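PDB 3BRQ: HTH-type transcriptional regulator ascG from Escherichia coli, which represses transcription of the cryptic asc operon as a sequence-specific DNA-binding regulator of the LacI family. Local coordinates for residues 20-26 and 52-58; 27-33 and 84-88; 38-43 and 255-259; 118-122 and 258-262. All coordinates share one frame; numbering follows the deposited sequence.

Contact 1 of 4, residues 20-26 and 52-58; sequences QTLGLVV and RQLLLAD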
loop_
_atom_site.group_PDB
_atom_site.type_symbol
_atom_site.label_atom_id
_atom_site.label_comp_id
_atom_site.label_asym_id
_atom_site.label_seq_id
_atom_site.Cartn_x
_atom_site.Cartn_y
_atom_site.Cartn_z
ATOM N N GLN B 20 3.240 8.754 27.498
ATOM C CA GLN B 20 3.619 9.706 26.469
ATOM C C GLN B 20 3.090 9.233 25.131
ATOM O O GLN B 20 3.077 8.027 24.849
ATOM C CB GLN B 20 5.125 9.817 26.372
ATOM C CG GLN B 20 5.742 10.711 27.400
ATOM C CD GLN B 20 7.234 10.796 27.215
ATOM O OE1 GLN B 20 7.844 9.918 26.586
ATOM N NE2 GLN B 20 7.837 11.858 27.741
ATOM N N THR B 21 2.646 10.181 24.316
ATOM C CA THR B 21 2.020 9.829 23.055
ATOM C C THR B 21 2.817 10.472 21.925
ATOM O O THR B 21 3.182 11.644 22.042
ATOM C CB THR B 21 0.560 10.303 23.080
ATOM O OG1 THR B 21 -0.157 9.542 24.065
ATOM C CG2 THR B 21 -0.111 10.134 21.733
ATOM N N LEU B 22 3.101 9.706 20.866
ATOM C CA LEU B 22 3.725 10.236 19.652
ATOM C C LEU B 22 2.668 10.456 18.572
ATOM O O LEU B 22 1.929 9.540 18.177
ATOM C CB LEU B 22 4.767 9.259 19.084
ATOM C CG LEU B 22 6.252 9.477 19.279
ATOM C CD1 LEU B 22 7.013 8.184 19.057
ATOM C CD2 LEU B 22 6.742 10.569 18.266
ATOM N N GLY B 23 2.606 11.679 18.083
ATOM C CA GLY B 23 1.629 12.049 17.067
ATOM C C GLY B 23 2.208 12.024 15.674
ATOM O O GLY B 23 3.314 12.582 15.416
ATOM N N LEU B 24 1.468 11.432 14.740
ATOM C CA LEU B 24 1.877 11.410 13.333
ATOM C C LEU B 24 0.842 12.147 12.490
ATOM O O LEU B 24 -0.362 11.924 12.666
ATOM C CB LEU B 24 1.969 9.970 12.820
ATOM C CG LEU B 24 3.228 9.159 13.127
ATOM C CD1 LEU B 24 3.976 9.595 14.385
ATOM C CD2 LEU B 24 2.894 7.650 13.162
ATOM N N VAL B 25 1.301 13.019 11.575
ATOM C CA VAL B 25 0.367 13.727 10.657
ATOM C C VAL B 25 0.821 13.324 9.236
ATOM O O VAL B 25 1.983 13.524 8.896
ATOM C CB VAL B 25 0.450 15.297 10.767
ATOM C CG1 VAL B 25 -0.449 15.950 9.683
ATOM C CG2 VAL B 25 -0.066 15.749 12.080
ATOM N N VAL B 26 -0.067 12.758 8.431
ATOM C CA VAL B 26 0.256 12.273 7.090
ATOM C C VAL B 26 -0.910 12.639 6.163
ATOM O O VAL B 26 -2.081 12.477 6.513
ATOM C CB VAL B 26 0.510 10.770 7.040
ATOM C CG1 VAL B 26 0.794 10.292 5.621
ATOM C CG2 VAL B 26 1.674 10.391 7.971
ATOM N N ARG B 52 5.539 4.013 24.289
ATOM C CA ARG B 52 4.715 5.151 23.881
ATOM C C ARG B 52 3.427 4.734 23.166
ATOM O O ARG B 52 3.411 3.753 22.440
ATOM C CB ARG B 52 5.505 6.096 22.944
ATOM C CG ARG B 52 6.382 7.113 23.648
ATOM C CD ARG B 52 7.552 6.462 24.397
ATOM N NE ARG B 52 8.230 7.403 25.283
ATOM C CZ ARG B 52 9.446 7.221 25.804
ATOM N NH1 ARG B 52 10.147 6.122 25.534
ATOM N NH2 ARG B 52 9.982 8.166 26.581
ATOM N N GLN B 53 2.380 5.538 23.322
ATOM C CA GLN B 53 1.167 5.417 22.504
ATOM C C GLN B 53 1.386 6.180 21.213
ATOM O O GLN B 53 2.037 7.223 21.179
ATOM C CB GLN B 53 -0.047 6.010 23.206
ATOM C CG GLN B 53 -0.465 5.276 24.480
ATOM C CD GLN B 53 -0.761 3.781 24.213
ATOM O OE1 GLN B 53 -1.316 3.428 23.163
ATOM N NE2 GLN B 53 -0.357 2.910 25.144
ATOM N N LEU B 54 0.798 5.653 20.159
ATOM C CA LEU B 54 0.887 6.250 18.856
ATOM C C LEU B 54 -0.502 6.767 18.472
ATOM O O LEU B 54 -1.504 6.043 18.660
ATOM C CB LEU B 54 1.305 5.170 17.866
ATOM C CG LEU B 54 1.573 5.632 16.439
ATOM C CD1 LEU B 54 2.957 6.191 16.392
ATOM C CD2 LEU B 54 1.444 4.454 15.525
ATOM N N LEU B 55 -0.542 7.988 17.935
ATOM C CA LEU B 55 -1.760 8.580 17.349
ATOM C C LEU B 55 -1.452 9.054 15.924
ATOM O O LEU B 55 -0.480 9.768 15.729
ATOM C CB LEU B 55 -2.232 9.803 18.161
ATOM C CG LEU B 55 -3.103 9.491 19.395
ATOM C CD1 LEU B 55 -3.597 10.787 20.054
ATOM C CD2 LEU B 55 -4.278 8.573 19.016
ATOM N N LEU B 56 -2.235 8.653 14.932
ATOM C CA LEU B 56 -2.038 9.225 13.568
ATOM C C LEU B 56 -3.260 10.063 13.216
ATOM O O LEU B 56 -4.357 9.555 13.240
ATOM C CB LEU B 56 -1.906 8.106 12.540
ATOM C CG LEU B 56 -2.017 8.407 11.058
ATOM C CD1 LEU B 56 -0.774 9.119 10.564
ATOM C CD2 LEU B 56 -2.153 7.071 10.312
ATOM N N ALA B 57 -3.047 11.319 12.838
ATOM C CA ALA B 57 -4.142 12.149 12.376
ATOM C C ALA B 57 -4.061 12.332 10.851
ATOM O O ALA B 57 -2.986 12.581 10.286
ATOM C CB ALA B 57 -4.131 13.543 13.130
ATOM N N ASP B 58 -5.204 12.189 10.191
ATOM C CA ASP B 58 -5.323 12.492 8.783
ATOM C C ASP B 58 -4.893 13.981 8.573
ATOM O O ASP B 58 -5.524 14.886 9.073
ATOM C CB ASP B 58 -6.784 12.336 8.390
ATOM C CG ASP B 58 -7.033 12.494 6.910
ATOM O OD1 ASP B 58 -6.032 12.596 6.151
ATOM O OD2 ASP B 58 -8.252 12.521 6.544
HETATM O O HOH W 1 -4.095 10.585 5.964
#
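Gln20 and Arg52 run alongside each other beside two parallel strands, 21-26 and 53-58. These strands are the ends of a beta-alpha-beta unit, joined through helix 36-49. The Arg52 side chain passes CB and CG over the carbonyl oxygen Gln20 O. CG also comes 4.0 Å from Gln20 CB, and a bend at chi2 (67°) turns the chain along the glutamine. CD passes 4.1 Å from Gln20 OE1. Both NE and NH2 then donate to one atom: NE to Gln20 OE1 at 2.9 Å and NH2 to Gln20 OE1 at 2.8 Å. The oxygen lies in the guanidinium plane, while the amide plane is turned 32° from it. NH2 also forms a salt bridge to Asp271, and NH1 a weak hydrogen bond to Lys50 O. Beyond this pair the backbones alternate as donor and acceptor, from Gln53 N to Gln20 O up to Ala57 N to Leu24 O. The bond from Val26 N to Ala57 O is weak. On the face turned to helix 36-49, Leu24 CD2 meets Leu54 CD1 at 3.5 Å. Leu56 CD1 touches both Leu24 CB and Val26 CG2. On the other face Thr21 CG2 touches Leu55 CG, and its OG1 bonds Tyr72 of the second subunit. Strand 53-58 also pairs antiparallel with a strand of that subunit. Asp58 OD1 accepts from Lys60 N, and a water bridges Val26 O and Asp58 OD1, 2.8 Å from each.

Contact 2 of 4, residues 27-33 and 84-88; sequences TNTLYHG and YPRFL. With SO4 (sulfate ion), chain F.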
loop_
_atom_site.group_PDB
_atom_site.type_symbol
_atom_site.label_atom_id
_atom_site.label_comp_id
_atom_site.label_asym_id
_atom_site.label_seq_id
_atom_site.Cartn_x
_atom_site.Cartn_y
_atom_site.Cartn_z
ATOM N N THR B 27 -0.554 13.257 5.024
ATOM C CA THR B 27 -1.521 13.682 4.007
ATOM C C THR B 27 -2.234 12.467 3.371
ATOM O O THR B 27 -1.634 11.402 3.144
ATOM C CB THR B 27 -0.814 14.613 2.947
ATOM O OG1 THR B 27 -0.115 15.666 3.656
ATOM C CG2 THR B 27 -1.815 15.333 2.084
ATOM N N ASN B 28 -3.504 12.646 3.040
ATOM C CA ASN B 28 -4.326 11.617 2.411
ATOM C C ASN B 28 -4.093 11.592 0.882
ATOM O O ASN B 28 -4.944 11.982 0.080
ATOM C CB ASN B 28 -5.801 11.882 2.750
ATOM C CG ASN B 28 -6.737 10.805 2.209
ATOM O OD1 ASN B 28 -6.486 9.642 2.362
ATOM N ND2 ASN B 28 -7.804 11.218 1.550
ATOM N N THR B 29 -2.912 11.154 0.486
ATOM C CA THR B 29 -2.605 11.077 -0.930
ATOM C C THR B 29 -2.575 9.620 -1.312
ATOM O O THR B 29 -2.408 8.747 -0.457
ATOM C CB THR B 29 -1.301 11.755 -1.274
ATOM O OG1 THR B 29 -0.274 11.247 -0.419
ATOM C CG2 THR B 29 -1.436 13.303 -1.080
ATOM N N LEU B 30 -2.787 9.348 -2.586
ATOM C CA LEU B 30 -2.909 7.960 -3.022
ATOM C C LEU B 30 -1.496 7.348 -3.027
ATOM O O LEU B 30 -1.311 6.182 -2.669
ATOM C CB LEU B 30 -3.521 7.896 -4.432
ATOM C CG LEU B 30 -3.581 6.494 -5.026
ATOM C CD1 LEU B 30 -4.593 5.560 -4.288
ATOM C CD2 LEU B 30 -3.911 6.596 -6.502
ATOM N N TYR B 31 -0.516 8.166 -3.406
ATOM C CA TYR B 31 0.881 7.755 -3.412
ATOM C C TYR B 31 1.623 8.551 -2.363
ATOM O O TYR B 31 1.307 9.720 -2.142
ATOM C CB TYR B 31 1.541 8.024 -4.777
ATOM C CG TYR B 31 3.043 7.737 -4.813
ATOM C CD1 TYR B 31 3.531 6.431 -4.907
ATOM C CD2 TYR B 31 3.980 8.787 -4.739
ATOM C CE1 TYR B 31 4.925 6.168 -4.930
ATOM C CE2 TYR B 31 5.345 8.529 -4.771
ATOM C CZ TYR B 31 5.825 7.229 -4.878
ATOM O OH TYR B 31 7.226 7.001 -4.897
ATOM N N HIS B 32 2.608 7.903 -1.730
ATOM C CA HIS B 32 3.557 8.577 -0.867
ATOM C C HIS B 32 4.966 8.178 -1.275
ATOM O O HIS B 32 5.262 6.988 -1.394
ATOM C CB HIS B 32 3.329 8.121 0.580
ATOM C CG HIS B 32 2.139 8.738 1.218
ATOM N ND1 HIS B 32 0.895 8.132 1.229
ATOM C CD2 HIS B 32 1.988 9.935 1.846
ATOM C CE1 HIS B 32 0.039 8.915 1.868
ATOM N NE2 HIS B 32 0.678 10.017 2.241
ATOM N N GLY B 33 5.833 9.175 -1.432
ATOM C CA GLY B 33 7.256 8.981 -1.656
ATOM C C GLY B 33 7.944 8.115 -0.616
ATOM O O GLY B 33 8.861 7.362 -0.964
ATOM N N TYR B 84 4.586 14.384 8.177
ATOM C CA TYR B 84 4.965 14.084 6.797
ATOM C C TYR B 84 4.049 14.852 5.787
ATOM O O TYR B 84 2.995 14.374 5.422
ATOM C CB TYR B 84 4.999 12.568 6.616
ATOM C CG TYR B 84 5.228 12.050 5.210
ATOM C CD1 TYR B 84 5.698 12.879 4.178
ATOM C CD2 TYR B 84 4.946 10.706 4.917
ATOM C CE1 TYR B 84 5.857 12.398 2.884
ATOM C CE2 TYR B 84 5.142 10.203 3.648
ATOM C CZ TYR B 84 5.620 11.059 2.647
ATOM O OH TYR B 84 5.785 10.527 1.397
ATOM N N PRO B 85 4.437 16.090 5.393
ATOM C CA PRO B 85 3.550 16.941 4.649
ATOM C C PRO B 85 3.811 16.916 3.133
ATOM O O PRO B 85 4.990 16.897 2.677
ATOM C CB PRO B 85 3.904 18.336 5.213
ATOM C CG PRO B 85 5.320 18.261 5.469
ATOM C CD PRO B 85 5.676 16.799 5.712
ATOM N N ARG B 86 2.730 16.939 2.340
ATOM C CA ARG B 86 2.880 17.161 0.918
ATOM C C ARG B 86 2.858 18.665 0.703
ATOM O O ARG B 86 3.713 19.177 -0.034
ATOM C CB ARG B 86 1.744 16.525 0.073
ATOM C CG ARG B 86 1.894 16.873 -1.427
ATOM C CD ARG B 86 1.165 15.985 -2.373
ATOM N NE ARG B 86 1.729 14.621 -2.463
ATOM C CZ ARG B 86 1.161 13.695 -3.207
ATOM N NH1 ARG B 86 0.085 14.067 -3.900
ATOM N NH2 ARG B 86 1.650 12.436 -3.290
ATOM N N PHE B 87 1.909 19.378 1.330
ATOM C CA PHE B 87 1.602 20.768 0.914
ATOM C C PHE B 87 2.326 21.914 1.647
ATOM O O PHE B 87 2.603 22.961 1.027
ATOM C CB PHE B 87 0.077 21.008 0.872
ATOM C CG PHE B 87 -0.645 20.086 -0.078
ATOM C CD1 PHE B 87 -0.709 20.390 -1.461
ATOM C CD2 PHE B 87 -1.182 18.887 0.376
ATOM C CE1 PHE B 87 -1.342 19.536 -2.346
ATOM C CE2 PHE B 87 -1.823 18.002 -0.512
ATOM C CZ PHE B 87 -1.909 18.295 -1.849
ATOM N N LEU B 88 2.580 21.783 2.950
ATOM C CA LEU B 88 3.208 22.885 3.693
ATOM C C LEU B 88 4.553 23.254 3.082
ATOM O O LEU B 88 5.297 22.368 2.723
ATOM C CB LEU B 88 3.382 22.561 5.164
ATOM C CG LEU B 88 2.116 22.569 6.044
ATOM C CD1 LEU B 88 2.329 21.686 7.296
ATOM C CD2 LEU B 88 1.758 23.988 6.464
HETATM S S SO4 F . 5.064 13.135 -1.484
HETATM O O1 SO4 F . 6.311 13.762 -1.779
HETATM O O2 SO4 F . 4.220 14.080 -0.707
HETATM O O3 SO4 F . 4.468 12.582 -2.672
HETATM O O4 SO4 F . 5.387 11.929 -0.730
HETATM O O HOH W 2 2.066 12.875 3.566
HETATM O O HOH W 3 0.584 15.533 6.667
#
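Sulfate O4 takes two hydrogen bonds, from Tyr84 OH at 2.6 Å and from Gly33 N at 2.9 Å, and so ties the two loops to one anion. Arg86 grips the same ion with two nitrogens. NE donates almost straight to sulfate O2 (174°), which lies in the guanidinium plane. NH2 reaches sulfate O3 at 2.9 Å. The arginine runs out with CG opposite the backbone N (chi1 176°) and bends at chi3, which turns its edge to the sulfate. Thr29 CG2 sits over one guanidinium face, 3.3 Å from Arg86 NH1. Without the guanidinium of Arg86, as with an alanine here, sulfate O2 and O3 would probably lose these donors and their charged partner, and the methyl of Thr29 the flat group it packs on. Both loops follow C-terminal ends of parallel strands, 21-27 and 80-84, where the ligand cleft of a periplasmic binding protein-like fold lies. The sulfate probably comes from the crystallisation liquor and is also bound by Ser151 and Thr153. Its place is consistent with an effector pocket. His32 CD2 approaches Tyr84 CE2 at 3.6 Å, with the ring planes at 58°. His32 NE2 donates, near its ring plane, to Thr27 O within its own loop, which helps to set the turn of the imidazole. Thr27 CG2 meets the edge of Phe87 at CE2. Thr27 OG1 bonds Glu66, which also accepts from the backbone N of Arg86. One water accepts from Thr27 N and donates to Tyr84 O at 2.6 Å.

Contact 3 of 4, residues 38-43 and 255-259; sequences ELLFHA and VTEMI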
loop_
_atom_site.group_PDB
_atom_site.type_symbol
_atom_site.label_atom_id
_atom_site.label_comp_id
_atom_site.label_asym_id
_atom_site.label_seq_id
_atom_site.Cartn_x
_atom_site.Cartn_y
_atom_site.Cartn_z
ATOM N N GLU B 38 4.483 0.889 5.241
ATOM C CA GLU B 38 5.830 0.620 5.744
ATOM C C GLU B 38 6.259 1.632 6.796
ATOM O O GLU B 38 6.721 1.239 7.871
ATOM C CB GLU B 38 6.854 0.610 4.622
ATOM C CG GLU B 38 7.921 -0.480 4.792
ATOM C CD GLU B 38 9.206 -0.185 4.005
ATOM O OE1 GLU B 38 9.122 0.467 2.924
ATOM O OE2 GLU B 38 10.307 -0.590 4.466
ATOM N N LEU B 39 6.075 2.929 6.517
ATOM C CA LEU B 39 6.494 3.926 7.477
ATOM C C LEU B 39 5.673 3.802 8.759
ATOM O O LEU B 39 6.208 3.926 9.849
ATOM C CB LEU B 39 6.477 5.368 6.882
ATOM C CG LEU B 39 5.310 6.351 6.912
ATOM C CD1 LEU B 39 5.140 7.028 8.254
ATOM C CD2 LEU B 39 5.573 7.479 5.871
ATOM N N LEU B 40 4.377 3.517 8.623
ATOM C CA LEU B 40 3.494 3.455 9.787
ATOM C C LEU B 40 3.843 2.236 10.630
ATOM O O LEU B 40 3.825 2.274 11.854
ATOM C CB LEU B 40 2.024 3.401 9.359
ATOM C CG LEU B 40 0.929 3.493 10.431
ATOM C CD1 LEU B 40 1.052 4.763 11.297
ATOM C CD2 LEU B 40 -0.446 3.436 9.818
ATOM N N PHE B 41 4.170 1.161 9.943
ATOM C CA PHE B 41 4.519 -0.092 10.605
ATOM C C PHE B 41 5.741 0.099 11.480
ATOM O O PHE B 41 5.754 -0.320 12.637
ATOM C CB PHE B 41 4.786 -1.199 9.589
ATOM C CG PHE B 41 5.254 -2.487 10.236
ATOM C CD1 PHE B 41 4.422 -3.166 11.119
ATOM C CD2 PHE B 41 6.543 -2.966 10.014
ATOM C CE1 PHE B 41 4.841 -4.355 11.767
ATOM C CE2 PHE B 41 6.992 -4.138 10.659
ATOM C CZ PHE B 41 6.114 -4.848 11.539
ATOM N N HIS B 42 6.769 0.755 10.938
ATOM C CA HIS B 42 7.993 0.939 11.702
ATOM C C HIS B 42 7.873 2.017 12.765
ATOM O O HIS B 42 8.455 1.884 13.829
ATOM C CB HIS B 42 9.199 1.184 10.796
ATOM C CG HIS B 42 9.542 0.007 9.944
ATOM N ND1 HIS B 42 10.131 -1.128 10.454
ATOM C CD2 HIS B 42 9.359 -0.221 8.622
ATOM C CE1 HIS B 42 10.298 -2.008 9.480
ATOM N NE2 HIS B 42 9.837 -1.480 8.359
ATOM N N ALA B 43 7.166 3.108 12.480
ATOM C CA ALA B 43 6.786 4.034 13.554
ATOM C C ALA B 43 6.029 3.361 14.714
ATOM O O ALA B 43 6.364 3.577 15.869
ATOM C CB ALA B 43 5.969 5.212 13.012
ATOM N N VAL B 255 13.406 3.577 3.704
ATOM C CA VAL B 255 12.255 3.940 4.536
ATOM C C VAL B 255 12.445 3.527 5.997
ATOM O O VAL B 255 12.342 4.353 6.898
ATOM C CB VAL B 255 10.915 3.320 3.967
ATOM C CG1 VAL B 255 9.741 3.510 4.943
ATOM C CG2 VAL B 255 10.585 3.942 2.665
ATOM N N THR B 256 12.724 2.246 6.219
ATOM C CA THR B 256 12.906 1.689 7.563
ATOM C C THR B 256 13.917 2.447 8.429
ATOM O O THR B 256 13.644 2.859 9.584
ATOM C CB THR B 256 13.385 0.223 7.448
ATOM O OG1 THR B 256 12.303 -0.566 6.974
ATOM C CG2 THR B 256 13.854 -0.299 8.781
ATOM N N GLU B 257 15.089 2.628 7.856
ATOM C CA GLU B 257 16.113 3.466 8.464
ATOM C C GLU B 257 15.604 4.844 8.733
ATOM O O GLU B 257 15.876 5.418 9.796
ATOM C CB GLU B 257 17.348 3.563 7.564
ATOM C CG GLU B 257 18.151 2.264 7.433
ATOM C CD GLU B 257 17.589 1.243 6.414
ATOM O OE1 GLU B 257 16.586 1.506 5.685
ATOM O OE2 GLU B 257 18.191 0.141 6.348
HETATM N N MSE B 258 14.898 5.415 7.758
HETATM C CA MSE B 258 14.466 6.800 7.891
HETATM C C MSE B 258 13.475 6.966 9.047
HETATM O O MSE B 258 13.514 7.978 9.745
HETATM C CB MSE B 258 13.823 7.288 6.589
HETATM C CG MSE B 258 14.864 7.859 5.603
HETATM SE SE MSE B 258 14.044 8.149 3.893
HETATM C CE MSE B 258 13.401 9.873 4.295
ATOM N N ILE B 259 12.615 5.961 9.231
ATOM C CA ILE B 259 11.529 5.997 10.224
ATOM C C ILE B 259 12.077 5.800 11.625
ATOM O O ILE B 259 11.642 6.459 12.581
ATOM C CB ILE B 259 10.417 4.967 9.895
ATOM C CG1 ILE B 259 9.684 5.426 8.647
ATOM C CG2 ILE B 259 9.322 4.960 10.954
ATOM C CD1 ILE B 259 9.309 6.963 8.717
HETATM O O HOH W 4 13.188 -0.029 3.915
#
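Helices 38-43 and 255-259 cross at -44° with their axes 9.1 Å apart at the closest point, and Leu39 and Ile259 are the nearest pair of CA atoms. Ile259 fills the crossing. With CG1 anti to the carbonyl carbon (chi1 -69°), CG2 stands anti to the backbone N and lies against the backbone of the first helix, 3.2 Å from Ala43 N and 3.5 Å from Leu39 O. CG1 meets Leu39 CB at 3.7 Å, the two side chains crossing at about a right angle. His42 CB touches Ile259 CG2. The His42 ring carries Thr256 CG2 over one face, a CH-pi contact 4.1 Å from the centroid. Phe41 CD2 covers the opposite face, so the imidazole is held between the two. Glu38 reaches over Val255, with OE1 3.5 Å from Val255 CB. A water donates to Glu38 OE2 at 3.0 Å and accepts from Thr256 N, in the first turn of helix 255-270. Leu39 packs on Met82 and Leu107 of the parallel sheet, and Ile259 on Leu107, so both helices rest on that sheet. The apolar core faces the sheet, and the polar groups of Glu38, His42 and Thr256 line the partly exposed side, where water can take part.

Contact 4 of 4, residues 118-122 and 258-262; sequences SVWCD and MIQEI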
loop_
_atom_site.group_PDB
_atom_site.type_symbol
_atom_site.label_atom_id
_atom_site.label_comp_id
_atom_site.label_asym_id
_atom_site.label_seq_id
_atom_site.Cartn_x
_atom_site.Cartn_y
_atom_site.Cartn_z
ATOM N N SER B 118 14.756 17.745 10.633
ATOM C CA SER B 118 14.352 16.928 9.463
ATOM C C SER B 118 15.059 15.618 9.219
ATOM O O SER B 118 16.260 15.454 9.511
ATOM C CB SER B 118 14.248 17.701 8.164
ATOM O OG SER B 118 15.284 18.617 8.018
ATOM N N VAL B 119 14.267 14.649 8.774
ATOM C CA VAL B 119 14.821 13.423 8.262
ATOM C C VAL B 119 14.416 13.368 6.782
ATOM O O VAL B 119 13.225 13.268 6.440
ATOM C CB VAL B 119 14.382 12.182 9.088
ATOM C CG1 VAL B 119 14.878 10.921 8.443
ATOM C CG2 VAL B 119 14.971 12.258 10.501
ATOM N N TRP B 120 15.414 13.396 5.913
ATOM C CA TRP B 120 15.137 13.526 4.517
ATOM C C TRP B 120 16.048 12.684 3.613
ATOM O O TRP B 120 17.160 12.311 3.986
ATOM C CB TRP B 120 15.132 15.016 4.180
ATOM C CG TRP B 120 16.299 15.513 3.458
ATOM C CD1 TRP B 120 17.591 15.556 3.888
ATOM C CD2 TRP B 120 16.288 16.058 2.148
ATOM N NE1 TRP B 120 18.398 16.090 2.911
ATOM C CE2 TRP B 120 17.621 16.407 1.829
ATOM C CE3 TRP B 120 15.271 16.301 1.211
ATOM C CZ2 TRP B 120 17.977 16.986 0.601
ATOM C CZ3 TRP B 120 15.616 16.885 0.001
ATOM C CH2 TRP B 120 16.953 17.217 -0.297
ATOM N N CYS B 121 15.529 12.362 2.436
ATOM C CA CYS B 121 16.229 11.564 1.443
ATOM C C CYS B 121 16.352 12.476 0.253
ATOM O O CYS B 121 15.417 13.201 -0.081
ATOM C CB CYS B 121 15.420 10.317 1.077
ATOM S SG CYS B 121 16.190 9.380 -0.257
ATOM N N ASP B 122 17.519 12.506 -0.349
ATOM C CA ASP B 122 17.747 13.426 -1.459
ATOM C C ASP B 122 17.202 12.747 -2.713
ATOM O O ASP B 122 17.942 12.123 -3.423
ATOM C CB ASP B 122 19.245 13.739 -1.618
ATOM C CG ASP B 122 19.487 14.897 -2.556
ATOM O OD1 ASP B 122 18.638 15.175 -3.435
ATOM O OD2 ASP B 122 20.545 15.544 -2.413
HETATM N N MSE B 258 14.898 5.415 7.758
HETATM C CA MSE B 258 14.466 6.800 7.891
HETATM C C MSE B 258 13.475 6.966 9.047
HETATM O O MSE B 258 13.514 7.978 9.745
HETATM C CB MSE B 258 13.823 7.288 6.589
HETATM C CG MSE B 258 14.864 7.859 5.603
HETATM SE SE MSE B 258 14.044 8.149 3.893
HETATM C CE MSE B 258 13.401 9.873 4.295
ATOM N N ILE B 259 12.615 5.961 9.231
ATOM C CA ILE B 259 11.529 5.997 10.224
ATOM C C ILE B 259 12.077 5.800 11.625
ATOM O O ILE B 259 11.642 6.459 12.581
ATOM C CB ILE B 259 10.417 4.967 9.895
ATOM C CG1 ILE B 259 9.684 5.426 8.647
ATOM C CG2 ILE B 259 9.322 4.960 10.954
ATOM C CD1 ILE B 259 9.309 6.963 8.717
ATOM N N GLN B 260 13.052 4.905 11.722
ATOM C CA GLN B 260 13.711 4.605 12.975
ATOM C C GLN B 260 14.521 5.806 13.423
ATOM O O GLN B 260 14.571 6.105 14.624
ATOM C CB GLN B 260 14.604 3.395 12.823
ATOM C CG GLN B 260 13.841 2.075 12.661
ATOM C CD GLN B 260 14.780 0.909 12.382
ATOM O OE1 GLN B 260 15.980 1.104 12.197
ATOM N NE2 GLN B 260 14.230 -0.320 12.347
ATOM N N GLU B 261 15.124 6.512 12.479
ATOM C CA GLU B 261 15.782 7.784 12.807
ATOM C C GLU B 261 14.846 8.846 13.366
ATOM O O GLU B 261 15.042 9.320 14.467
ATOM C CB GLU B 261 16.484 8.379 11.599
ATOM C CG GLU B 261 17.320 9.567 11.968
ATOM C CD GLU B 261 18.636 9.156 12.628
ATOM O OE1 GLU B 261 18.840 7.954 12.974
ATOM O OE2 GLU B 261 19.482 10.044 12.767
ATOM N N ILE B 262 13.862 9.284 12.579
ATOM C CA ILE B 262 12.925 10.311 13.065
ATOM C C ILE B 262 12.134 9.884 14.307
ATOM O O ILE B 262 11.968 10.655 15.235
ATOM C CB ILE B 262 11.962 10.778 11.909
ATOM C CG1 ILE B 262 11.398 12.188 12.228
ATOM C CG2 ILE B 262 10.891 9.711 11.630
ATOM C CD1 ILE B 262 10.690 12.793 11.022
#
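This is apolar packing of a short edge strand and the loop after it on a helix, in the domain built on the parallel sheet of strand 21-27. Val119 carries most of it, and no hydrogen bond crosses. Its two methyls part over the helix. CG1, opposite the backbone N (chi1 175°), comes 3.5 Å from Met258 O. CG2 turns the other way and reaches Ile262 CB at 3.6 Å and Glu261 CG at 3.9 Å. The carboxylate of Glu261 leads elsewhere, to a salt bridge with Arg265. Residue 258 is a selenomethionine that runs antiparallel alongside Val119. The bend at its chi3 (86°) brings the end of the chain to Cys121, where SE lies 3.8 Å from Cys121 CB and the terminal CE reaches Cys121 N at 3.8 Å. With an alanine in place of Val119, both methyls would be gone and a gap would probably open between the strand and Ile262. Phe281 also packs on Val119 and Met258. Strand 118-119 hydrogen-bonds through Val119 to Val106 of strand 104-107 and to Asn108 just after it. Ile262 rests on Met105 and Leu107 of strand 104-107, while Ile259 packs on Leu39, His42 and Ala43 of helix 36-49.

How the contacts relate
Contacts 3 and 4 share Met258 and Ile259 of helix 255-270, and their centres are about 9 Å apart. Helix 36-49 links contact 3 to contact 1, where Leu24 CD2 packs on Leu40 CD1 and Ala43 CB. Contact 2 takes up the chain where contact 1 leaves it, in the loop after strand 21-27, and Val25 O is 2.8 Å from Tyr84 N, a probable hydrogen bond. The sulfate is held by contact 2, at the probable effector cleft; Tyr84, which binds it, also meets contact 3, with CD2 3.4 Å from Leu39 CD2. Contact 4 stays about 6 Å from contact 1 and about 7 Å from contact 2 between nearest atoms. Contacts 1, 2 and 3 all reach the second subunit; contact 4 does not.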